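Local structure of NADP-dependent alcohol dehydrogenase 6 (Saccharomyces cerevisiae, 1PIW) at residues A[5-10]-A[136-141]; A[248-253]-A[273-278]; A[257-262]-A[282-287]. The protein reduces a broad range of aromatic and aliphatic aldehydes to alcohols with NADPH, as a zinc-dependent, homodimeric medium-chain dehydrogenase. All blocks are in the same frame, centred on the assembly; numbering follows the deposited sequence.

Interaction 1 (A[5-10]-A[136-141]); sequences EKFEGI and ANYVRV
The carbonyl oxygen of Glu8 accepts the backbone N-H of Asn137, with Asn137 N and Glu8 O 3.1 Å apart. The Asn137 carboxamide also reaches the Glu8 main chain: with CG between the backbone N and the carbonyl carbon (chi1 57°), OD1 takes a weak hydrogen bond from Glu8 N, 3.4 Å away. ND2 also lies near Glu8 O, but the angle there is too poor for a bond, so the oxygen's partner across this contact is the Asn137 backbone. Next to this pair, Gly9 and Ala136 form a single backbone bridge with their CA atoms 3.8 Å apart.

The strand parts 7-10 and 138-141 cross at 113°, with axes 7.6 Å apart at closest approach. That angle fits their different places in the GroES-like catalytic domain: strand 7-12 belongs to a small antiparallel sheet and pairs with strand 22-26, whereas strand 138-142 pairs with strand 35-45 of the larger mixed sheet.

Phe7 turns the end of its side chain toward 138-141. Tyr138 CB stands over one face of its ring in a CH-pi contact, 3.5 Å from the Phe7 ring centroid. The two aromatic rings themselves are near parallel but slid apart, with the centroids of Phe7 and Tyr138 separated by 5.5 Å, so they barely overlap. Farther along, Phe7 CZ lies over a face of the Arg140 guanidinium, 3.8 Å from Arg140 NH2, and the two planes are 63° apart, which excludes a flat stack. Arg140 has its charge partner in Asp37, through a salt bridge from NH2, while NH1 donates to the carbonyl oxygen of Lys29.

Interaction 2 (A[248-253]-A[273-278]); sequences VVCASS and VSISIP. With NAP (NADP nicotinamide-adenine-dinucleotide phosphate), chain E.
Two backbone hydrogen bonds join Val249 to the neighbouring strand: Val249 N donates to Val273 O at 2.9 Å, and Val249 O accepts from Ile275 N at 2.6 Å. One residue thus bonds to the two that flank Ser274, the pattern of parallel pairing, and the end-to-end directions of the segments differ by only 14°. A CA-H...O contact, Val248 CA to Val273 O at 3.1 Å, adds to the first bond.

Apolar contacts divide between the two faces of the sheet. Val248 and Ile275 lie side by side and point the same way; CG1 of Val248, anti to its backbone nitrogen (chi1 177°), comes 4.1 Å from Ile275 CG1, and helix 161-174 packs against both residues. The face bearing Val249 and Ser274 brings their CB atoms to 4.0 Å. Past the strand ends Ile275 CG2 also touches Cys250 SG. Pro278 CB lies near Ser253 CA, and the Pro278 ring packs on Pro288 of the second subunit.

Cofactor contacts gather where the strands stop. Ser252 N donates to O4B of the adenosine ribose at 3.2 Å, and Ala251 CB and Ser253 CB lie against the adenine. On the other segment, Ile277 O accepts from O2D of the nicotinamide ribose at 3.0 Å, and Ile277 N gives a weak bond to its O3D. Each segment thus grips one ribose of the cofactor through its main chain. The hydroxyl of Ser253 is engaged by Glu282.

Cofactor binding by loops at the C-terminal ends of parallel strands such as 244-249 and 270-274 is typical of the Rossmann fold, here the NADP(H)-binding domain of a medium-chain dehydrogenase.

Interaction 3 (A[257-262]-A[282-287]); sequences IDFNIM and EMLSLK
Phe259 meets Leu284 and Leu286 where the loop 257-262, at the edge of the Rossmann domain, packs on strand 284-286; that strand pairs antiparallel with a strand of the second subunit, so beta pairing runs on across the dimer interface. The loop bends by an Asx turn, in which Asp258 OD1 accepts from Asn260 N at 2.8 Å.

The tight part is apolar. Leu284 crosses the aromatic side chain at about a right angle and puts CD1 over one ring face, a CH-pi arrangement whose shortest modelled approach is doubtful; Ile257 CG2 lies over the opposite face. At the root of the ring, Phe259 CB comes 3.5 Å from Leu286 CB. Replacing Phe259 by alanine would probably open a gap between Ile257 CG2 and Leu284 CD1, which the ring now separates.

The looser side is polar and partly exposed, with Asn260 and Lys287, and it borders Met283 and His281 of the second subunit. With CG anti to its own carbonyl carbon (chi1 -53°), the Asn260 carboxamide is brought to the strand, where OD1 accepts Lys287 N at 3.0 Å, the donor nearly in line with the C=O bond at 170°.

How the interactions relate
Interaction 1 comes first along the chain and stands apart: its centre is 30 Å from that of interaction 2 and 41 Å from that of interaction 3, on the opposite side of the chain's centre. It belongs to the catalytic domain, the other two to the Rossmann domain. Those two have centres 12 Å apart and alternate in sequence (248-253, 257-262, 273-278, 282-287). Interaction 2 joins neighbouring strands of the six-stranded parallel sheet, and strand 270-274 is followed in the chain by strand 284-286 of interaction 3. They also touch, since Val249 CG2 packs on Phe259 CE1 at 4.1 Å. Both reach the second subunit, so the cofactor-binding loops lie close to the dimer interface, while interaction 1 touches no other chain.

Interaction 1 (A[5-10]-A[136-141])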
loop_
_atom_site.group_PDB
_atom_site.type_symbol
_atom_site.label_atom_id
_atom_site.label_comp_id
_atom_site.label_asym_id
_atom_site.label_seq_id
_atom_site.Cartn_x
_atom_site.Cartn_y
_atom_site.Cartn_z
ATOM N N GLU A 5 -47.423 0.329 -5.026
ATOM C CA GLU A 5 -47.312 1.660 -4.440
ATOM C C GLU A 5 -46.634 1.810 -3.084
ATOM O O GLU A 5 -46.149 2.897 -2.754
ATOM C CB GLU A 5 -48.699 2.315 -4.395
ATOM C CG GLU A 5 -49.277 2.635 -5.777
ATOM C CD GLU A 5 -50.562 1.883 -6.072
ATOM O OE1 GLU A 5 -50.567 0.638 -5.955
ATOM O OE2 GLU A 5 -51.568 2.533 -6.423
ATOM N N LYS A 6 -46.601 0.739 -2.296
ATOM C CA LYS A 6 -45.977 0.795 -0.977
ATOM C C LYS A 6 -45.144 -0.439 -0.688
ATOM O O LYS A 6 -45.514 -1.548 -1.064
ATOM C CB LYS A 6 -47.038 0.924 0.119
ATOM C CG LYS A 6 -47.052 2.251 0.859
ATOM C CD LYS A 6 -47.675 3.352 0.021
ATOM C CE LYS A 6 -48.011 4.595 0.844
ATOM N NZ LYS A 6 -46.818 5.378 1.273
ATOM N N PHE A 7 -44.013 -0.236 -0.021
ATOM C CA PHE A 7 -43.129 -1.337 0.368
ATOM C C PHE A 7 -43.227 -1.433 1.883
ATOM O O PHE A 7 -43.426 -0.420 2.557
ATOM C CB PHE A 7 -41.669 -1.041 -0.007
ATOM C CG PHE A 7 -41.310 -1.370 -1.430
ATOM C CD1 PHE A 7 -40.055 -1.047 -1.921
ATOM C CD2 PHE A 7 -42.210 -2.001 -2.273
ATOM C CE1 PHE A 7 -39.697 -1.343 -3.224
ATOM C CE2 PHE A 7 -41.860 -2.303 -3.581
ATOM C CZ PHE A 7 -40.599 -1.972 -4.056
ATOM N N GLU A 8 -43.098 -2.636 2.425
ATOM C CA GLU A 8 -43.159 -2.783 3.867
ATOM C C GLU A 8 -41.838 -3.337 4.364
ATOM O O GLU A 8 -41.145 -4.034 3.631
ATOM C CB GLU A 8 -44.300 -3.706 4.270
ATOM C CG GLU A 8 -44.555 -3.689 5.758
ATOM C CD GLU A 8 -45.778 -4.479 6.155
ATOM O OE1 GLU A 8 -45.868 -5.674 5.798
ATOM O OE2 GLU A 8 -46.645 -3.900 6.835
ATOM N N GLY A 9 -41.476 -3.014 5.601
ATOM C CA GLY A 9 -40.223 -3.513 6.133
ATOM C C GLY A 9 -39.962 -3.227 7.599
ATOM O O GLY A 9 -40.622 -2.395 8.209
ATOM N N ILE A 10 -38.992 -3.934 8.167
ATOM C CA ILE A 10 -38.622 -3.748 9.558
ATOM C C ILE A 10 -37.642 -2.583 9.573
ATOM O O ILE A 10 -36.457 -2.759 9.298
ATOM C CB ILE A 10 -37.941 -4.999 10.091
ATOM C CG1 ILE A 10 -38.700 -6.233 9.607
ATOM C CG2 ILE A 10 -37.897 -4.959 11.603
ATOM C CD1 ILE A 10 -40.163 -6.210 9.943
ATOM N N ALA A 136 -36.895 -6.032 4.172
ATOM C CA ALA A 136 -38.232 -5.696 3.729
ATOM C C ALA A 136 -38.734 -6.735 2.750
ATOM O O ALA A 136 -38.043 -7.701 2.470
ATOM C CB ALA A 136 -38.231 -4.334 3.099
ATOM N N ASN A 137 -39.938 -6.527 2.228
ATOM C CA ASN A 137 -40.552 -7.456 1.291
ATOM C C ASN A 137 -40.129 -7.252 -0.166
ATOM O O ASN A 137 -40.191 -8.187 -0.973
ATOM C CB ASN A 137 -42.076 -7.369 1.407
ATOM C CG ASN A 137 -42.608 -5.958 1.178
ATOM O OD1 ASN A 137 -43.818 -5.732 1.181
ATOM N ND2 ASN A 137 -41.704 -5.005 0.979
ATOM N N TYR A 138 -39.704 -6.035 -0.498
ATOM C CA TYR A 138 -39.263 -5.715 -1.853
ATOM C C TYR A 138 -38.127 -4.704 -1.867
ATOM O O TYR A 138 -38.007 -3.859 -0.981
ATOM C CB TYR A 138 -40.405 -5.126 -2.690
ATOM C CG TYR A 138 -41.585 -6.027 -2.895
ATOM C CD1 TYR A 138 -42.720 -5.895 -2.114
ATOM C CD2 TYR A 138 -41.562 -7.028 -3.861
ATOM C CE1 TYR A 138 -43.811 -6.736 -2.281
ATOM C CE2 TYR A 138 -42.651 -7.881 -4.040
ATOM C CZ TYR A 138 -43.772 -7.730 -3.242
ATOM O OH TYR A 138 -44.847 -8.583 -3.380
ATOM N N VAL A 139 -37.297 -4.789 -2.897
ATOM C CA VAL A 139 -36.203 -3.853 -3.059
ATOM C C VAL A 139 -36.229 -3.459 -4.528
ATOM O O VAL A 139 -36.486 -4.292 -5.391
ATOM C CB VAL A 139 -34.843 -4.482 -2.686
ATOM C CG1 VAL A 139 -34.424 -5.492 -3.731
ATOM C CG2 VAL A 139 -33.801 -3.402 -2.539
ATOM N N ARG A 140 -36.002 -2.179 -4.794
ATOM C CA ARG A 140 -36.005 -1.647 -6.150
ATOM C C ARG A 140 -34.580 -1.282 -6.492
ATOM O O ARG A 140 -34.024 -0.343 -5.920
ATOM C CB ARG A 140 -36.896 -0.412 -6.208
ATOM C CG ARG A 140 -36.921 0.294 -7.543
ATOM C CD ARG A 140 -38.233 1.042 -7.710
ATOM N NE ARG A 140 -39.351 0.114 -7.663
ATOM C CZ ARG A 140 -40.604 0.477 -7.433
ATOM N NH1 ARG A 140 -40.890 1.753 -7.224
ATOM N NH2 ARG A 140 -41.565 -0.432 -7.423
ATOM N N VAL A 141 -33.997 -2.022 -7.435
ATOM C CA VAL A 141 -32.605 -1.822 -7.814
ATOM C C VAL A 141 -32.312 -1.846 -9.306
ATOM O O VAL A 141 -32.817 -2.700 -10.030
ATOM C CB VAL A 141 -31.730 -2.904 -7.164
ATOM C CG1 VAL A 141 -30.266 -2.589 -7.361
ATOM C CG2 VAL A 141 -32.071 -3.021 -5.705
#

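Interaction 2 (A[248-253]-A[273-278])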
loop_
_atom_site.group_PDB
_atom_site.type_symbol
_atom_site.label_atom_id
_atom_site.label_comp_id
_atom_site.label_asym_id
_atom_site.label_seq_id
_atom_site.Cartn_x
_atom_site.Cartn_y
_atom_site.Cartn_z
ATOM N N VAL A 248 -5.776 -9.201 5.162
ATOM C CA VAL A 248 -7.001 -8.425 5.031
ATOM C C VAL A 248 -7.554 -8.186 6.426
ATOM O O VAL A 248 -7.782 -9.132 7.173
ATOM C CB VAL A 248 -8.062 -9.177 4.188
ATOM C CG1 VAL A 248 -9.335 -8.386 4.118
ATOM C CG2 VAL A 248 -7.548 -9.404 2.796
ATOM N N VAL A 249 -7.754 -6.921 6.782
ATOM C CA VAL A 249 -8.289 -6.584 8.094
ATOM C C VAL A 249 -9.796 -6.428 7.972
ATOM O O VAL A 249 -10.277 -5.567 7.242
ATOM C CB VAL A 249 -7.679 -5.281 8.631
ATOM C CG1 VAL A 249 -8.177 -5.017 10.048
ATOM C CG2 VAL A 249 -6.165 -5.382 8.610
ATOM N N CYS A 250 -10.523 -7.268 8.706
ATOM C CA CYS A 250 -11.974 -7.293 8.675
ATOM C C CYS A 250 -12.640 -6.974 9.995
ATOM O O CYS A 250 -13.827 -7.249 10.170
ATOM C CB CYS A 250 -12.437 -8.668 8.221
ATOM S SG CYS A 250 -11.603 -9.247 6.729
ATOM N N ALA A 251 -11.888 -6.394 10.919
ATOM C CA ALA A 251 -12.430 -6.051 12.228
ATOM C C ALA A 251 -13.537 -4.978 12.169
ATOM O O ALA A 251 -13.550 -4.147 11.261
ATOM C CB ALA A 251 -11.300 -5.587 13.130
ATOM N N SER A 252 -14.462 -5.016 13.135
ATOM C CA SER A 252 -15.563 -4.042 13.240
ATOM C C SER A 252 -15.033 -2.704 13.744
ATOM O O SER A 252 -15.678 -1.661 13.582
ATOM C CB SER A 252 -16.636 -4.518 14.228
ATOM O OG SER A 252 -17.370 -5.611 13.723
ATOM N N SER A 253 -13.870 -2.756 14.387
ATOM C CA SER A 253 -13.209 -1.578 14.925
ATOM C C SER A 253 -11.714 -1.763 14.683
ATOM O O SER A 253 -11.281 -2.856 14.299
ATOM C CB SER A 253 -13.505 -1.436 16.420
ATOM O OG SER A 253 -12.947 -0.246 16.946
ATOM N N VAL A 273 -4.394 -4.849 3.416
ATOM C CA VAL A 273 -5.600 -4.201 2.941
ATOM C C VAL A 273 -6.670 -4.332 4.004
ATOM O O VAL A 273 -7.101 -5.429 4.338
ATOM C CB VAL A 273 -6.125 -4.832 1.652
ATOM C CG1 VAL A 273 -7.416 -4.153 1.240
ATOM C CG2 VAL A 273 -5.101 -4.688 0.564
ATOM N N SER A 274 -7.073 -3.194 4.546
ATOM C CA SER A 274 -8.092 -3.140 5.571
ATOM C C SER A 274 -9.421 -3.019 4.866
ATOM O O SER A 274 -9.566 -2.295 3.880
ATOM C CB SER A 274 -7.864 -1.938 6.465
ATOM O OG SER A 274 -9.077 -1.525 7.037
ATOM N N ILE A 275 -10.399 -3.735 5.389
ATOM C CA ILE A 275 -11.725 -3.763 4.808
ATOM C C ILE A 275 -12.770 -3.032 5.647
ATOM O O ILE A 275 -13.874 -2.743 5.172
ATOM C CB ILE A 275 -12.131 -5.240 4.596
ATOM C CG1 ILE A 275 -12.099 -5.549 3.098
ATOM C CG2 ILE A 275 -13.437 -5.575 5.328
ATOM C CD1 ILE A 275 -12.674 -4.459 2.217
ATOM N N SER A 276 -12.396 -2.693 6.877
ATOM C CA SER A 276 -13.310 -2.047 7.803
ATOM C C SER A 276 -13.570 -0.553 7.708
ATOM O O SER A 276 -12.776 0.229 7.182
ATOM C CB SER A 276 -12.905 -2.385 9.244
ATOM O OG SER A 276 -11.601 -1.928 9.546
ATOM N N ILE A 277 -14.718 -0.194 8.268
ATOM C CA ILE A 277 -15.213 1.166 8.334
ATOM C C ILE A 277 -15.812 1.314 9.743
ATOM O O ILE A 277 -17.018 1.142 9.955
ATOM C CB ILE A 277 -16.292 1.373 7.263
ATOM C CG1 ILE A 277 -15.736 0.932 5.906
ATOM C CG2 ILE A 277 -16.766 2.822 7.256
ATOM C CD1 ILE A 277 -16.781 0.816 4.821
ATOM N N PRO A 278 -14.961 1.626 10.730
ATOM C CA PRO A 278 -15.345 1.798 12.133
ATOM C C PRO A 278 -16.183 3.036 12.419
ATOM O O PRO A 278 -16.456 3.840 11.520
ATOM C CB PRO A 278 -14.000 1.846 12.846
ATOM C CG PRO A 278 -13.144 2.565 11.851
ATOM C CD PRO A 278 -13.520 1.889 10.547
HETATM P PA NAP E . -18.908 -8.812 12.431
HETATM O O1A NAP E . -19.386 -7.530 12.807
HETATM O O2A NAP E . -19.711 -10.114 12.401
HETATM O O5B NAP E . -17.599 -9.116 13.297
HETATM C C5B NAP E . -16.510 -8.155 13.279
HETATM C C4B NAP E . -15.359 -9.008 13.840
HETATM O O4B NAP E . -14.119 -8.160 13.874
HETATM C C3B NAP E . -15.498 -9.475 15.316
HETATM O O3B NAP E . -16.104 -10.777 15.315
HETATM C C2B NAP E . -14.068 -9.441 15.823
HETATM O O2B NAP E . -13.296 -10.585 15.480
HETATM C C1B NAP E . -13.478 -8.170 15.151
HETATM N N9A NAP E . -13.682 -6.987 16.034
HETATM C C8A NAP E . -14.808 -6.384 16.567
HETATM N N7A NAP E . -14.558 -5.328 17.334
HETATM C C5A NAP E . -13.174 -5.229 17.306
HETATM C C6A NAP E . -12.314 -4.299 17.938
HETATM N N6A NAP E . -12.671 -3.277 18.730
HETATM N N1A NAP E . -10.938 -4.442 17.726
HETATM C C2A NAP E . -10.442 -5.473 16.916
HETATM N N3A NAP E . -11.260 -6.408 16.279
HETATM C C4A NAP E . -12.625 -6.246 16.503
HETATM O O3 NAP E . -18.263 -8.764 11.000
HETATM P PN NAP E . -18.534 -7.921 9.712
HETATM O O1N NAP E . -19.972 -7.756 9.481
HETATM O O2N NAP E . -17.762 -8.598 8.662
HETATM O O5D NAP E . -17.916 -6.534 10.088
HETATM C C5D NAP E . -18.342 -5.404 9.320
HETATM C C4D NAP E . -17.189 -4.475 9.187
HETATM O O4D NAP E . -16.789 -4.501 7.795
HETATM C C3D NAP E . -17.588 -3.012 9.499
HETATM O O3D NAP E . -16.557 -2.304 10.214
HETATM C C2D NAP E . -17.884 -2.443 8.131
HETATM O O2D NAP E . -17.720 -1.049 8.068
HETATM C C1D NAP E . -16.928 -3.150 7.241
HETATM P P2B NAP E . -12.231 -11.267 16.465
HETATM O O1X NAP E . -10.954 -10.466 16.305
HETATM O O2X NAP E . -12.883 -11.084 17.784
HETATM O O3X NAP E . -12.076 -12.669 15.968
#

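Interaction 3 (A[257-262]-A[282-287])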
loop_
_atom_site.group_PDB
_atom_site.type_symbol
_atom_site.label_atom_id
_atom_site.label_comp_id
_atom_site.label_asym_id
_atom_site.label_seq_id
_atom_site.Cartn_x
_atom_site.Cartn_y
_atom_site.Cartn_z
ATOM N N ILE A 257 -6.033 -3.263 17.207
ATOM C CA ILE A 257 -5.271 -3.671 16.024
ATOM C C ILE A 257 -3.974 -2.868 15.983
ATOM O O ILE A 257 -4.007 -1.643 15.841
ATOM C CB ILE A 257 -6.028 -3.388 14.703
ATOM C CG1 ILE A 257 -7.430 -4.013 14.723
ATOM C CG2 ILE A 257 -5.210 -3.930 13.535
ATOM C CD1 ILE A 257 -7.457 -5.511 14.515
ATOM N N ASP A 258 -2.836 -3.548 16.090
ATOM C CA ASP A 258 -1.560 -2.850 16.090
ATOM C C ASP A 258 -0.908 -2.726 14.719
ATOM O O ASP A 258 -0.187 -3.621 14.270
ATOM C CB ASP A 258 -0.587 -3.523 17.054
ATOM C CG ASP A 258 0.534 -2.602 17.474
ATOM O OD1 ASP A 258 1.273 -2.126 16.588
ATOM O OD2 ASP A 258 0.672 -2.348 18.690
ATOM N N PHE A 259 -1.152 -1.603 14.060
ATOM C CA PHE A 259 -0.570 -1.370 12.752
ATOM C C PHE A 259 0.896 -0.904 12.836
ATOM O O PHE A 259 1.408 -0.249 11.923
ATOM C CB PHE A 259 -1.413 -0.345 11.999
ATOM C CG PHE A 259 -2.779 -0.843 11.632
ATOM C CD1 PHE A 259 -2.945 -1.738 10.588
ATOM C CD2 PHE A 259 -3.902 -0.418 12.338
ATOM C CE1 PHE A 259 -4.206 -2.203 10.250
ATOM C CE2 PHE A 259 -5.170 -0.879 12.009
ATOM C CZ PHE A 259 -5.322 -1.773 10.961
ATOM N N ASN A 260 1.559 -1.253 13.937
ATOM C CA ASN A 260 2.957 -0.897 14.158
ATOM C C ASN A 260 3.738 -2.188 14.243
ATOM O O ASN A 260 4.970 -2.187 14.327
ATOM C CB ASN A 260 3.127 -0.154 15.479
ATOM C CG ASN A 260 2.206 1.030 15.601
ATOM O OD1 ASN A 260 2.294 1.981 14.822
ATOM N ND2 ASN A 260 1.308 0.983 16.584
ATOM N N ILE A 261 3.001 -3.292 14.244
ATOM C CA ILE A 261 3.599 -4.614 14.329
ATOM C C ILE A 261 3.312 -5.382 13.053
ATOM O O ILE A 261 4.220 -5.888 12.399
ATOM C CB ILE A 261 3.015 -5.414 15.515
ATOM C CG1 ILE A 261 3.014 -4.548 16.769
ATOM C CG2 ILE A 261 3.839 -6.679 15.766
ATOM C CD1 ILE A 261 2.347 -5.203 17.952
ATOM N N MET A 262 2.036 -5.437 12.695
ATOM C CA MET A 262 1.598 -6.179 11.526
ATOM C C MET A 262 2.586 -6.222 10.363
ATOM O O MET A 262 2.848 -7.289 9.794
ATOM C CB MET A 262 0.261 -5.638 11.042
ATOM C CG MET A 262 -0.534 -6.658 10.292
ATOM S SD MET A 262 -2.024 -5.944 9.647
ATOM C CE MET A 262 -3.083 -5.831 11.104
ATOM N N GLU A 282 -12.809 7.323 14.698
ATOM C CA GLU A 282 -11.649 6.442 14.726
ATOM C C GLU A 282 -10.778 6.701 13.506
ATOM O O GLU A 282 -11.269 7.064 12.432
ATOM C CB GLU A 282 -12.064 4.966 14.721
ATOM C CG GLU A 282 -12.685 4.435 16.001
ATOM C CD GLU A 282 -12.729 2.916 16.029
ATOM O OE1 GLU A 282 -13.354 2.359 16.951
ATOM O OE2 GLU A 282 -12.130 2.278 15.134
ATOM N N MET A 283 -9.481 6.498 13.677
ATOM C CA MET A 283 -8.539 6.693 12.588
ATOM C C MET A 283 -7.701 5.423 12.375
ATOM O O MET A 283 -7.709 4.501 13.197
ATOM C CB MET A 283 -7.616 7.877 12.905
ATOM C CG MET A 283 -8.335 9.189 13.195
ATOM S SD MET A 283 -9.220 9.832 11.776
ATOM C CE MET A 283 -7.853 10.120 10.652
ATOM N N LEU A 284 -7.003 5.363 11.250
ATOM C CA LEU A 284 -6.133 4.233 10.979
ATOM C C LEU A 284 -4.747 4.784 11.345
ATOM O O LEU A 284 -4.148 5.549 10.581
ATOM C CB LEU A 284 -6.219 3.841 9.497
ATOM C CG LEU A 284 -5.401 2.624 9.057
ATOM C CD1 LEU A 284 -5.591 1.501 10.049
ATOM C CD2 LEU A 284 -5.819 2.193 7.663
ATOM N N SER A 285 -4.252 4.419 12.528
ATOM C CA SER A 285 -2.963 4.925 12.996
ATOM C C SER A 285 -1.790 3.943 13.031
ATOM O O SER A 285 -1.935 2.765 13.387
ATOM C CB SER A 285 -3.138 5.553 14.378
ATOM O OG SER A 285 -4.017 6.661 14.319
ATOM N N LEU A 286 -0.616 4.460 12.670
ATOM C CA LEU A 286 0.613 3.678 12.646
ATOM C C LEU A 286 1.834 4.551 12.375
ATOM O O LEU A 286 1.737 5.590 11.716
ATOM C CB LEU A 286 0.518 2.576 11.583
ATOM C CG LEU A 286 0.122 2.951 10.147
ATOM C CD1 LEU A 286 1.210 3.782 9.472
ATOM C CD2 LEU A 286 -0.119 1.672 9.362
ATOM N N LYS A 287 2.979 4.118 12.904
ATOM C CA LYS A 287 4.247 4.814 12.715
ATOM C C LYS A 287 4.764 4.305 11.376
ATOM O O LYS A 287 5.240 3.174 11.278
ATOM C CB LYS A 287 5.223 4.448 13.838
ATOM C CG LYS A 287 4.675 4.710 15.249
ATOM C CD LYS A 287 5.685 4.372 16.351
ATOM C CE LYS A 287 6.046 2.888 16.369
ATOM N NZ LYS A 287 7.040 2.560 17.437
#